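LPXTG cell wall surface protein (Streptococcus gordonii, PDB 4IGB) is a cell-wall-linked surface protein that probably acts as an adhesin, represented here by its N-terminal N1 and N2 domains. Local coordinates at residues L357-G360 against R361-I365; I365-G369 against Q370-V374; P378-K382 against G383-S387; V319-P322 against G323-I326; K214-Q217 against N218-L222. All coordinates share one frame; numbering follows the deposited sequence.

Contact 1: L357-G360 against R361-I365; sequences LQEG and RDYTI
The backbone of Glu359 lies over one face of the Tyr363 ring. The CA of Glu359 sits 3.8 Å from the ring centroid, 15° off the normal, a CH-pi contact. Tyr363 takes the cramped first torsion (chi1 67°), with CG between the backbone N and the carbonyl carbon, and this sets the ring against Glu359. Nearby, Gly360 N donates to Tyr363 O at 2.7 Å, so the ring of Tyr363 meets Glu359 and its carbonyl meets Gly360. The other tight point is the carboxylate of Asp362. Its OD2 accepts from Gln358 N at 2.8 Å through the anti lone pair, in a nearly straight bond (175°). Gln358 O in return takes Asp362 N at 2.8 Å. The CB of Leu357 packs on the same carboxylate.

The outer side is looser. Arg361 is extended, and its NH1 reaches Gln358 OE1 at 3.1 Å, with the amide and guanidinium planes nearly perpendicular. Water links Tyr363 OH to Leu357 O, and a second water links it to Glu359 OE1. A third joins Glu359 OE2 to Ile365 N.

The loop connects strand 355-356 to strand 363-368 in the N2 domain. Tyr363 packs on Leu348 and Val350 of strand 343-352 and on Val374 of strand 371-376. Leu357 and Asp362 touch Tyr380 of helix 378-382, while Arg361 NE forms a salt bridge with Glu379.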
loop_
_atom_site.group_PDB
_atom_site.type_symbol
_atom_site.label_atom_id
_atom_site.label_comp_id
_atom_site.label_asym_id
_atom_site.label_seq_id
_atom_site.Cartn_x
_atom_site.Cartn_y
_atom_site.Cartn_z
ATOM N N LEU B 357 8.987 2.696 -32.602
ATOM C CA LEU B 357 10.042 3.224 -31.746
ATOM C C LEU B 357 11.408 2.707 -32.182
ATOM O O LEU B 357 11.512 1.649 -32.801
ATOM C CB LEU B 357 9.773 2.873 -30.281
ATOM C CG LEU B 357 8.489 3.457 -29.686
ATOM C CD1 LEU B 357 8.505 3.381 -28.168
ATOM C CD2 LEU B 357 8.275 4.889 -30.153
ATOM N N GLN B 358 12.453 3.462 -31.862
ATOM C CA GLN B 358 13.803 3.119 -32.290
ATOM C C GLN B 358 14.665 2.599 -31.146
ATOM O O GLN B 358 14.751 3.221 -30.087
ATOM C CB GLN B 358 14.481 4.330 -32.936
ATOM C CG GLN B 358 13.699 4.946 -34.084
ATOM C CD GLN B 358 14.058 6.401 -34.319
ATOM O OE1 GLN B 358 13.211 7.286 -34.211
ATOM N NE2 GLN B 358 15.320 6.655 -34.642
ATOM N N GLU B 359 15.307 1.457 -31.370
ATOM C CA GLU B 359 16.244 0.907 -30.401
ATOM C C GLU B 359 17.402 1.881 -30.233
ATOM O O GLU B 359 17.850 2.494 -31.200
ATOM C CB GLU B 359 16.758 -0.456 -30.863
ATOM C CG GLU B 359 17.615 -1.175 -29.835
ATOM C CD GLU B 359 18.013 -2.568 -30.279
ATOM O OE1 GLU B 359 17.548 -3.008 -31.351
ATOM O OE2 GLU B 359 18.792 -3.224 -29.557
ATOM N N GLY B 360 17.879 2.029 -29.002
ATOM C CA GLY B 360 18.904 3.019 -28.707
ATOM C C GLY B 360 18.303 4.356 -28.291
ATOM O O GLY B 360 18.579 4.865 -27.205
ATOM N N ARG B 361 17.459 4.924 -29.144
ATOM C CA ARG B 361 16.803 6.197 -28.823
ATOM C C ARG B 361 15.667 6.067 -27.804
ATOM O O ARG B 361 15.626 6.787 -26.809
ATOM C CB ARG B 361 16.246 6.865 -30.092
ATOM C CG ARG B 361 15.497 8.180 -29.817
ATOM C CD ARG B 361 14.665 8.617 -31.015
ATOM N NE ARG B 361 14.077 9.942 -30.822
ATOM C CZ ARG B 361 13.402 10.615 -31.756
ATOM N NH1 ARG B 361 13.233 10.093 -32.960
ATOM N NH2 ARG B 361 12.895 11.814 -31.483
ATOM N N ASP B 362 14.728 5.173 -28.088
ATOM C CA ASP B 362 13.495 5.079 -27.317
ATOM C C ASP B 362 13.541 3.945 -26.297
ATOM O O ASP B 362 12.957 4.041 -25.221
ATOM C CB ASP B 362 12.306 4.868 -28.248
ATOM C CG ASP B 362 12.094 6.028 -29.191
ATOM O OD1 ASP B 362 12.094 7.183 -28.710
ATOM O OD2 ASP B 362 11.932 5.780 -30.408
ATOM N N TYR B 363 14.229 2.867 -26.649
ATOM C CA TYR B 363 14.329 1.727 -25.765
ATOM C C TYR B 363 15.640 0.986 -25.980
ATOM O O TYR B 363 16.326 1.185 -26.990
ATOM C CB TYR B 363 13.152 0.777 -25.998
ATOM C CG TYR B 363 13.162 0.104 -27.356
ATOM C CD1 TYR B 363 13.791 -1.124 -27.546
ATOM C CD2 TYR B 363 12.536 0.695 -28.444
ATOM C CE1 TYR B 363 13.793 -1.743 -28.789
ATOM C CE2 TYR B 363 12.532 0.089 -29.688
ATOM C CZ TYR B 363 13.156 -1.129 -29.857
ATOM O OH TYR B 363 13.136 -1.725 -31.096
ATOM N N THR B 364 15.981 0.133 -25.016
ATOM C CA THR B 364 17.101 -0.796 -25.165
ATOM C C THR B 364 16.623 -2.205 -24.863
ATOM O O THR B 364 15.586 -2.402 -24.225
ATOM C CB THR B 364 18.253 -0.480 -24.214
ATOM O OG1 THR B 364 17.787 -0.565 -22.861
ATOM C CG2 THR B 364 18.802 0.910 -24.476
ATOM N N ILE B 365 17.393 -3.182 -25.321
ATOM C CA ILE B 365 17.000 -4.570 -25.218
ATOM C C ILE B 365 18.108 -5.319 -24.512
ATOM O O ILE B 365 19.272 -5.244 -24.904
ATOM C CB ILE B 365 16.812 -5.210 -26.593
ATOM C CG1 ILE B 365 15.632 -4.582 -27.336
ATOM C CG2 ILE B 365 16.609 -6.707 -26.453
ATOM C CD1 ILE B 365 15.468 -5.136 -28.737
HETATM O O HOH W 1 11.181 -0.924 -32.696
HETATM O O HOH W 2 14.627 -3.867 -31.888
HETATM O O HOH W 3 19.504 -2.315 -27.216
#

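Contact 2: I365-G369 against Q370-V374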
loop_
_atom_site.group_PDB
_atom_site.type_symbol
_atom_site.label_atom_id
_atom_site.label_comp_id
_atom_site.label_asym_id
_atom_site.label_seq_id
_atom_site.Cartn_x
_atom_site.Cartn_y
_atom_site.Cartn_z
ATOM N N ILE B 365 17.393 -3.182 -25.321
ATOM C CA ILE B 365 17.000 -4.570 -25.218
ATOM C C ILE B 365 18.108 -5.319 -24.512
ATOM O O ILE B 365 19.272 -5.244 -24.904
ATOM C CB ILE B 365 16.812 -5.210 -26.593
ATOM C CG1 ILE B 365 15.632 -4.582 -27.336
ATOM C CG2 ILE B 365 16.609 -6.707 -26.453
ATOM C CD1 ILE B 365 15.468 -5.136 -28.737
ATOM N N GLU B 366 17.742 -6.027 -23.457
ATOM C CA GLU B 366 18.690 -6.835 -22.721
ATOM C C GLU B 366 18.237 -8.275 -22.816
ATOM O O GLU B 366 17.078 -8.587 -22.517
ATOM C CB GLU B 366 18.741 -6.386 -21.267
ATOM C CG GLU B 366 19.526 -7.331 -20.373
ATOM C CD GLU B 366 19.605 -6.838 -18.948
ATOM O OE1 GLU B 366 19.900 -5.640 -18.750
ATOM O OE2 GLU B 366 19.357 -7.646 -18.032
ATOM N N LYS B 367 19.134 -9.149 -23.258
ATOM C CA LYS B 367 18.822 -10.566 -23.336
ATOM C C LYS B 367 19.732 -11.376 -22.414
ATOM O O LYS B 367 20.961 -11.266 -22.477
ATOM C CB LYS B 367 18.944 -11.074 -24.779
ATOM C CG LYS B 367 18.524 -12.530 -24.956
ATOM C CD LYS B 367 18.603 -12.967 -26.407
ATOM C CE LYS B 367 18.130 -14.408 -26.580
ATOM N NZ LYS B 367 19.035 -15.381 -25.880
ATOM N N THR B 368 19.123 -12.184 -21.555
ATOM C CA THR B 368 19.872 -13.148 -20.764
ATOM C C THR B 368 19.223 -14.514 -20.901
ATOM O O THR B 368 18.182 -14.772 -20.300
ATOM C CB THR B 368 19.926 -12.763 -19.277
ATOM O OG1 THR B 368 20.418 -11.426 -19.147
ATOM C CG2 THR B 368 20.851 -13.704 -18.526
ATOM N N GLY B 369 19.836 -15.388 -21.697
ATOM C CA GLY B 369 19.263 -16.693 -21.957
ATOM C C GLY B 369 17.914 -16.560 -22.639
ATOM O O GLY B 369 17.806 -15.934 -23.694
ATOM N N GLN B 370 16.891 -17.144 -22.024
ATOM C CA GLN B 370 15.515 -17.057 -22.508
ATOM C C GLN B 370 14.768 -15.783 -22.064
ATOM O O GLN B 370 13.635 -15.545 -22.482
ATOM C CB GLN B 370 14.738 -18.302 -22.075
ATOM C CG GLN B 370 15.237 -19.591 -22.745
ATOM C CD GLN B 370 14.959 -19.609 -24.243
ATOM O OE1 GLN B 370 15.840 -19.313 -25.051
ATOM N NE2 GLN B 370 13.738 -19.969 -24.616
ATOM N N THR B 371 15.392 -14.963 -21.223
ATOM C CA THR B 371 14.753 -13.717 -20.798
ATOM C C THR B 371 15.132 -12.535 -21.678
ATOM O O THR B 371 16.307 -12.278 -21.905
ATOM C CB THR B 371 15.097 -13.374 -19.351
ATOM O OG1 THR B 371 14.605 -14.409 -18.501
ATOM C CG2 THR B 371 14.461 -12.043 -18.949
ATOM N N VAL B 372 14.126 -11.815 -22.170
ATOM C CA VAL B 372 14.370 -10.616 -22.964
ATOM C C VAL B 372 13.671 -9.406 -22.356
ATOM O O VAL B 372 12.452 -9.414 -22.158
ATOM C CB VAL B 372 13.921 -10.791 -24.421
ATOM C CG1 VAL B 372 14.042 -9.458 -25.174
ATOM C CG2 VAL B 372 14.754 -11.866 -25.091
ATOM N N THR B 373 14.447 -8.374 -22.053
ATOM C CA THR B 373 13.925 -7.230 -21.316
ATOM C C THR B 373 14.013 -5.951 -22.129
ATOM O O THR B 373 15.076 -5.583 -22.615
ATOM C CB THR B 373 14.661 -7.042 -19.981
ATOM O OG1 THR B 373 14.425 -8.183 -19.153
ATOM C CG2 THR B 373 14.177 -5.787 -19.253
ATOM N N VAL B 374 12.881 -5.281 -22.283
ATOM C CA VAL B 374 12.867 -3.984 -22.940
ATOM C C VAL B 374 12.809 -2.883 -21.892
ATOM O O VAL B 374 11.960 -2.908 -21.007
ATOM C CB VAL B 374 11.684 -3.843 -23.901
ATOM C CG1 VAL B 374 11.606 -2.408 -24.428
ATOM C CG2 VAL B 374 11.814 -4.846 -25.027
HETATM O O HOH W 4 16.948 -9.615 -19.648
#
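Thr368 and Thr371 close the end of a hairpin, and their backbones exchange two hydrogen bonds. Thr368 N donates to Thr371 O at 2.8 Å. Thr371 N returns a bond to Thr368 O at 2.9 Å, but comes from above the carbonyl plane. Further along, Glu366 and Thr373 form the next hydrogen-bonded pair, with both bonds close to straight. Lys367 with Val372, between the two, and Ile365 with Val374, beyond Glu366, are non-hydrogen-bonded pairs. At the first of these the CA of Lys367 lies 3.4 Å from Thr371 O in a CA-H...O contact.

Apolar packing lies on the face of Ile365, Lys367, Val372 and Val374. The CG2 branch of Ile365 meets Val372 CG1 at 4.0 Å. The other branch of the valine, CG2, rests 3.8 Å from Lys367 CG, so the two methyls of Val372 serve two neighbours on the partner strand.

The polar side-chain contacts differ between the faces. Lys367 is extended as far as CE and bends at its last torsion (chi4 -65°), which turns NZ back to Gly369 O at 2.6 Å. On the other face, a water joins Glu366 O to Thr373 OG1, and Glu366 OE1 pairs with Lys375 NZ. The Gln370 side chain has its polar partners outside the hairpin: NE2 bonds to Phe339 O and Leu343 O.

Gly369, with positive phi (62°), and Gln370 form the corner. This is a type II' beta turn, the two-residue loop of a tight beta hairpin, here joining strands 363-368 and 371-376 of the N2 sheet.

Contact 3: P378-K382 against G383-S387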
loop_
_atom_site.group_PDB
_atom_site.type_symbol
_atom_site.label_atom_id
_atom_site.label_comp_id
_atom_site.label_asym_id
_atom_site.label_seq_id
_atom_site.Cartn_x
_atom_site.Cartn_y
_atom_site.Cartn_z
ATOM N N PRO B 378 15.536 7.047 -20.583
ATOM C CA PRO B 378 15.202 8.282 -19.867
ATOM C C PRO B 378 14.559 9.317 -20.804
ATOM O O PRO B 378 13.573 9.957 -20.420
ATOM C CB PRO B 378 16.562 8.764 -19.363
ATOM C CG PRO B 378 17.358 7.489 -19.193
ATOM C CD PRO B 378 16.913 6.594 -20.311
ATOM N N GLU B 379 15.088 9.451 -22.020
ATOM C CA GLU B 379 14.527 10.380 -23.003
ATOM C C GLU B 379 13.059 10.055 -23.297
ATOM O O GLU B 379 12.230 10.954 -23.391
ATOM C CB GLU B 379 15.346 10.397 -24.310
ATOM C CG GLU B 379 14.708 11.222 -25.453
ATOM C CD GLU B 379 15.260 10.892 -26.860
ATOM O OE1 GLU B 379 16.502 10.757 -27.006
ATOM O OE2 GLU B 379 14.450 10.771 -27.821
ATOM N N TYR B 380 12.737 8.772 -23.439
ATOM C CA TYR B 380 11.364 8.401 -23.727
ATOM C C TYR B 380 10.478 8.756 -22.547
ATOM O O TYR B 380 9.397 9.306 -22.724
ATOM C CB TYR B 380 11.211 6.917 -24.083
ATOM C CG TYR B 380 9.797 6.599 -24.537
ATOM C CD1 TYR B 380 9.447 6.662 -25.881
ATOM C CD2 TYR B 380 8.807 6.274 -23.621
ATOM C CE1 TYR B 380 8.161 6.398 -26.303
ATOM C CE2 TYR B 380 7.512 6.003 -24.037
ATOM C CZ TYR B 380 7.195 6.067 -25.377
ATOM O OH TYR B 380 5.910 5.801 -25.799
ATOM N N LEU B 381 10.949 8.448 -21.343
ATOM C CA LEU B 381 10.220 8.789 -20.123
ATOM C C LEU B 381 9.990 10.295 -20.002
ATOM O O LEU B 381 8.916 10.733 -19.599
ATOM C CB LEU B 381 10.957 8.276 -18.873
ATOM C CG LEU B 381 11.022 6.752 -18.683
ATOM C CD1 LEU B 381 11.734 6.390 -17.379
ATOM C CD2 LEU B 381 9.636 6.140 -18.710
ATOM N N LYS B 382 11.012 11.076 -20.336
ATOM C CA LYS B 382 10.959 12.530 -20.202
ATOM C C LYS B 382 9.874 13.135 -21.093
ATOM O O LYS B 382 9.272 14.146 -20.752
ATOM C CB LYS B 382 12.328 13.124 -20.555
ATOM C CG LYS B 382 12.445 14.629 -20.413
ATOM C CD LYS B 382 13.849 15.116 -20.802
ATOM C CE LYS B 382 13.986 16.647 -20.702
ATOM N NZ LYS B 382 13.157 17.404 -21.700
ATOM N N GLY B 383 9.641 12.506 -22.239
ATOM C CA GLY B 383 8.661 12.983 -23.195
ATOM C C GLY B 383 7.236 12.833 -22.703
ATOM O O GLY B 383 6.317 13.417 -23.264
ATOM N N ASN B 384 7.050 12.048 -21.651
ATOM C CA ASN B 384 5.721 11.842 -21.072
ATOM C C ASN B 384 4.654 11.418 -22.098
ATOM O O ASN B 384 3.565 11.994 -22.146
ATOM C CB ASN B 384 5.284 13.096 -20.304
ATOM C CG ASN B 384 3.992 12.895 -19.530
ATOM O OD1 ASN B 384 2.996 13.575 -19.784
ATOM N ND2 ASN B 384 4.000 11.962 -18.581
ATOM N N SER B 385 4.982 10.418 -22.919
ATOM C CA SER B 385 4.028 9.838 -23.860
ATOM C C SER B 385 3.029 8.986 -23.093
ATOM O O SER B 385 3.415 8.165 -22.264
ATOM C CB SER B 385 4.740 8.967 -24.891
ATOM O OG SER B 385 5.624 9.723 -25.696
ATOM N N SER B 386 1.748 9.166 -23.378
ATOM C CA SER B 386 0.710 8.501 -22.601
ATOM C C SER B 386 0.156 7.260 -23.284
ATOM O O SER B 386 -0.521 6.452 -22.652
ATOM C CB SER B 386 -0.438 9.469 -22.337
ATOM O OG SER B 386 -1.062 9.812 -23.568
ATOM N N SER B 387 0.412 7.114 -24.581
ATOM C CA SER B 387 -0.211 6.035 -25.337
ATOM C C SER B 387 0.397 4.672 -25.023
ATOM O O SER B 387 1.545 4.580 -24.584
ATOM C CB SER B 387 -0.145 6.314 -26.841
ATOM O OG SER B 387 -0.833 7.519 -27.150
HETATM O O HOH W 5 4.182 5.719 -23.999
HETATM O O HOH W 6 6.840 8.756 -21.881
HETATM O O HOH W 7 8.330 10.259 -25.049
#
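Gly383 N meets the carbonyls of Glu379 and Tyr380 at the end of the short helix 378-382, and the chain then leaves the helix toward strand 389-397. This is a helix C-cap, with Asn384 the first residue beyond the helical path. At Gly383 the amide is shared. It donates to Glu379 O at 3.2 Å, the usual i to i+4 bond, and makes a weaker bond to Tyr380 O.

Asn384 breaks the helical path with a positive phi (52°). Its N still reaches back three residues to Leu381 O at 3.1 Å, from well above the carbonyl plane. Its CB is directed away from the helix.

Ser385 turns its CB toward the helix and meets the hydroxyl end of Tyr380. The CB lies 3.5 Å from Tyr380 OH, set obliquely to the ring. The tyrosine CG is anti to its own N (chi1 -173°), and this carries the phenol out beside the loop. Two waters bridge Ser385 to Tyr380 O. One accepts from Ser385 N and donates to Tyr380 O. The other donates to the same carbonyl and bonds to Ser385 OG, so Tyr380 O receives two waters besides the weak bond from Gly383. The phenol hydroxyl also has a weak hydrogen bond with Ser352 OG of strand 343-352.

Ser387 takes part through its carbonyl. A single water lies in the plane of the Tyr380 ring, 2.5 Å from Tyr380 OH, and donates to Ser387 O at 2.9 Å.

Contact 4: V319-P322 against G323-I326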
loop_
_atom_site.group_PDB
_atom_site.type_symbol
_atom_site.label_atom_id
_atom_site.label_comp_id
_atom_site.label_asym_id
_atom_site.label_seq_id
_atom_site.Cartn_x
_atom_site.Cartn_y
_atom_site.Cartn_z
ATOM N N VAL B 319 0.164 2.519 -20.030
ATOM C CA VAL B 319 1.042 3.277 -19.167
ATOM C C VAL B 319 0.262 4.055 -18.101
ATOM O O VAL B 319 -0.607 4.857 -18.425
ATOM C CB VAL B 319 1.886 4.266 -20.004
ATOM C CG1 VAL B 319 2.771 5.097 -19.108
ATOM C CG2 VAL B 319 2.709 3.519 -21.060
ATOM N N PRO B 320 0.587 3.833 -16.816
ATOM C CA PRO B 320 -0.087 4.535 -15.717
ATOM C C PRO B 320 0.158 6.037 -15.762
ATOM O O PRO B 320 1.265 6.468 -16.061
ATOM C CB PRO B 320 0.586 3.963 -14.458
ATOM C CG PRO B 320 1.348 2.798 -14.902
ATOM C CD PRO B 320 1.690 2.991 -16.335
ATOM N N VAL B 321 -0.857 6.822 -15.426
ATOM C CA VAL B 321 -0.728 8.272 -15.403
ATOM C C VAL B 321 -0.168 8.771 -14.069
ATOM O O VAL B 321 -0.761 8.542 -13.015
ATOM C CB VAL B 321 -2.088 8.958 -15.674
ATOM C CG1 VAL B 321 -1.968 10.479 -15.527
ATOM C CG2 VAL B 321 -2.628 8.566 -17.062
ATOM N N PRO B 322 0.971 9.479 -14.120
ATOM C CA PRO B 322 1.652 9.981 -12.922
ATOM C C PRO B 322 0.805 11.023 -12.212
ATOM O O PRO B 322 0.224 11.893 -12.860
ATOM C CB PRO B 322 2.914 10.647 -13.488
ATOM C CG PRO B 322 3.099 10.042 -14.839
ATOM C CD PRO B 322 1.712 9.807 -15.348
ATOM N N GLY B 323 0.737 10.941 -10.890
ATOM C CA GLY B 323 -0.074 11.866 -10.126
ATOM C C GLY B 323 -1.520 11.429 -10.111
ATOM O O GLY B 323 -2.371 12.070 -9.500
ATOM N N LYS B 324 -1.804 10.322 -10.781
ATOM C CA LYS B 324 -3.180 9.834 -10.869
ATOM C C LYS B 324 -3.249 8.349 -10.516
ATOM O O LYS B 324 -3.787 7.987 -9.475
ATOM C CB LYS B 324 -3.739 10.076 -12.278
ATOM C CG LYS B 324 -5.128 9.504 -12.533
ATOM C CD LYS B 324 -5.495 9.609 -14.026
ATOM C CE LYS B 324 -6.895 9.082 -14.324
ATOM N NZ LYS B 324 -7.009 7.619 -14.067
ATOM N N ASP B 325 -2.708 7.499 -11.388
ATOM C CA ASP B 325 -2.666 6.057 -11.162
ATOM C C ASP B 325 -1.508 5.665 -10.256
ATOM O O ASP B 325 -1.639 4.758 -9.439
ATOM C CB ASP B 325 -2.501 5.325 -12.486
ATOM C CG ASP B 325 -3.627 5.617 -13.448
ATOM O OD1 ASP B 325 -4.783 5.656 -12.988
ATOM O OD2 ASP B 325 -3.353 5.805 -14.651
ATOM N N ILE B 326 -0.370 6.326 -10.451
ATOM C CA ILE B 326 0.830 6.132 -9.632
ATOM C C ILE B 326 1.209 7.467 -8.994
ATOM O O ILE B 326 0.833 8.532 -9.503
ATOM C CB ILE B 326 2.018 5.601 -10.462
ATOM C CG1 ILE B 326 2.265 6.512 -11.672
ATOM C CG2 ILE B 326 1.744 4.162 -10.928
ATOM C CD1 ILE B 326 3.472 6.132 -12.513
#
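Val321 and Asp325 are joined by both main chain and side chain. Among the hydrogen bonds, Asp325 OD2 accepts from Val321 N at 2.8 Å. The bond is nearly straight (174°), and the amide meets the anti side of the carboxylate, somewhat out of its plane. The aspartate CG stands beside its own backbone N (chi1 -59°), which directs the carboxylate back at the valine. Val321 O gathers the amides that follow. Asp325 N donates at 2.7 Å in the carbonyl plane, and Lys324 N donates at 3.0 Å from above that plane. Ile326 N adds a weak third bond.

The Lys324 bond closes a type II beta turn from Val321 to Lys324, with Pro322 and Gly323 at its corners, in the loop between strands 310-317 and 333-338 of the N2 domain. Gly323 has positive phi (82°), and its N bonds to Ile326 O.

The charged contacts face the N-terminal domain. Lys324 NZ forms a salt bridge with Asp325 OD1 at 3.2 Å and another with Asp27. Asp325 OD1 and Asp27 OD2 lie close as like charges, and the shared lysine probably offsets this.

In the apolar packing, CG2 of Ile326 lies against Pro320 CB at 3.7 Å, and its CG1 reaches Pro322 CA. Val321 CG1 also packs on Lys324 CB at 3.7 Å, with the lysine CD alongside. Pro320 and Ile326 also touch Val417 of strand 409-417.

Contact 5: K214-Q217 against N218-L222; sequences KNYQ and NDVNL
The backbone makes a single helical turn, 216-219, in which Tyr216 O takes both Val220 N at 2.9 Å, nearly head-on, and Asp219 N from high above the carbonyl plane, with a weak bond from Asp219 N to Asn215 O besides.

Asn215 sits at the N-cap position, but its side chain makes no capping bond. ND2 gives a weak bond to Asn218 OD1 at 3.1 Å, with the two amide planes 72° apart. Its other end faces Asp219. Asn215 OD1 and Asp219 OD1 are both acceptors, 3.2 Å apart, and so make no bond with each other. The CB of Asn215 also rests 3.4 Å from Asp219 OD2.

The apolar contact joins Tyr216, in the turn, to Val220, just after it. Tyr216 CG is anti to the backbone N (chi1 170°), and the ring swings round so that CD1 lies 3.8 Å from Val220 CG2. The valine meets the ring obliquely. A water donates to Gln217 O and to Val220 O, tying the turn to the start of the strand.

The turn links strand 210-214 to strand 220-226, which lie in different sheets of the N-terminal domain. Tyr216 and Val220 pack on Leu14 of strand 14-19. The tyrosine hydroxyl bonds to Glu16, and its ring meets Trp242 of strand 239-243 edge-to-face. Asn221 and Leu222 form a classic beta bulge opposite Arg263 of strand 261-264.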
loop_
_atom_site.group_PDB
_atom_site.type_symbol
_atom_site.label_atom_id
_atom_site.label_comp_id
_atom_site.label_asym_id
_atom_site.label_seq_id
_atom_site.Cartn_x
_atom_site.Cartn_y
_atom_site.Cartn_z
ATOM N N LYS B 214 8.833 3.026 10.789
ATOM C CA LYS B 214 10.086 2.451 11.267
ATOM C C LYS B 214 10.945 1.997 10.087
ATOM O O LYS B 214 10.410 1.581 9.065
ATOM C CB LYS B 214 9.796 1.277 12.209
ATOM C CG LYS B 214 9.331 1.739 13.602
ATOM C CD LYS B 214 8.675 0.621 14.378
ATOM C CE LYS B 214 9.625 -0.552 14.671
ATOM N NZ LYS B 214 8.815 -1.739 15.158
ATOM N N ASN B 215 12.269 2.112 10.210
ATOM C CA ASN B 215 13.160 1.663 9.145
ATOM C C ASN B 215 12.786 2.345 7.816
ATOM O O ASN B 215 12.870 1.766 6.728
ATOM C CB ASN B 215 13.061 0.141 9.043
ATOM C CG ASN B 215 14.317 -0.506 8.513
ATOM O OD1 ASN B 215 14.272 -1.631 7.994
ATOM N ND2 ASN B 215 15.446 0.185 8.638
ATOM N N TYR B 216 12.377 3.597 7.931
ATOM C CA TYR B 216 11.821 4.351 6.807
ATOM C C TYR B 216 12.615 4.270 5.504
ATOM O O TYR B 216 12.078 3.851 4.479
ATOM C CB TYR B 216 11.629 5.806 7.240
ATOM C CG TYR B 216 11.287 6.785 6.143
ATOM C CD1 TYR B 216 10.214 6.562 5.286
ATOM C CD2 TYR B 216 12.005 7.973 6.003
ATOM C CE1 TYR B 216 9.885 7.478 4.295
ATOM C CE2 TYR B 216 11.683 8.897 5.021
ATOM C CZ TYR B 216 10.622 8.649 4.172
ATOM O OH TYR B 216 10.295 9.568 3.203
ATOM N N GLN B 217 13.889 4.671 5.541
ATOM C CA GLN B 217 14.693 4.771 4.329
ATOM C C GLN B 217 15.028 3.390 3.763
ATOM O O GLN B 217 15.277 3.244 2.563
ATOM C CB GLN B 217 15.981 5.583 4.578
ATOM C CG GLN B 217 15.767 7.057 4.912
ATOM C CD GLN B 217 15.783 7.338 6.423
ATOM O OE1 GLN B 217 15.405 6.488 7.233
ATOM N NE2 GLN B 217 16.242 8.529 6.798
ATOM N N ASN B 218 15.043 2.376 4.618
ATOM C CA ASN B 218 15.238 1.001 4.142
ATOM C C ASN B 218 13.963 0.347 3.602
ATOM O O ASN B 218 14.036 -0.594 2.825
ATOM C CB ASN B 218 15.827 0.111 5.242
ATOM C CG ASN B 218 17.300 0.399 5.503
ATOM O OD1 ASN B 218 17.763 0.337 6.646
ATOM N ND2 ASN B 218 18.039 0.718 4.444
ATOM N N ASP B 219 12.797 0.853 4.000
ATOM C CA ASP B 219 11.529 0.150 3.715
ATOM C C ASP B 219 10.610 0.840 2.716
ATOM O O ASP B 219 9.671 0.226 2.197
ATOM C CB ASP B 219 10.739 -0.087 5.003
ATOM C CG ASP B 219 11.333 -1.192 5.865
ATOM O OD1 ASP B 219 12.314 -1.819 5.436
ATOM O OD2 ASP B 219 10.809 -1.425 6.972
ATOM N N VAL B 220 10.855 2.125 2.474
ATOM C CA VAL B 220 9.989 2.890 1.597
ATOM C C VAL B 220 10.701 3.244 0.291
ATOM O O VAL B 220 11.872 3.669 0.288
ATOM C CB VAL B 220 9.428 4.145 2.323
ATOM C CG1 VAL B 220 8.692 5.047 1.365
ATOM C CG2 VAL B 220 8.505 3.710 3.431
ATOM N N ASN B 221 9.983 3.045 -0.807
ATOM C CA ASN B 221 10.479 3.347 -2.140
ATOM C C ASN B 221 10.195 4.793 -2.543
ATOM O O ASN B 221 11.061 5.461 -3.104
ATOM C CB ASN B 221 9.852 2.398 -3.165
ATOM C CG ASN B 221 10.318 2.687 -4.596
ATOM O OD1 ASN B 221 9.668 3.421 -5.326
ATOM N ND2 ASN B 221 11.438 2.116 -4.987
ATOM N N LEU B 222 8.994 5.284 -2.240
ATOM C CA LEU B 222 8.615 6.633 -2.662
ATOM C C LEU B 222 7.735 7.358 -1.651
ATOM O O LEU B 222 6.711 6.824 -1.190
ATOM C CB LEU B 222 7.938 6.573 -4.038
ATOM C CG LEU B 222 7.368 7.846 -4.688
ATOM C CD1 LEU B 222 8.375 8.961 -4.666
ATOM C CD2 LEU B 222 6.965 7.576 -6.125
HETATM O O HOH W 8 14.246 2.302 0.091
#

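Overall arrangement
Contacts 1, 2 and 3 follow one another along the N2 domain. Contacts 1 and 2 share Ile365 and strand 363-368, and contact 3 joins contact 1 through the Arg361-Glu379 salt bridge. Contact 3 is a surface site that relies largely on water. The others are partly buried. Contact 2 is regular strand pairing, whereas contacts 1 and 4 each use an aspartate to hold the backbone amide of the residue four positions earlier. Contact 4 lies against the N-terminal domain and touches contact 3 through Val319. Contact 5 belongs to the N-terminal domain itself, its nearest atoms about 6 Å from contact 4, and combines a helical turn with aromatic packing.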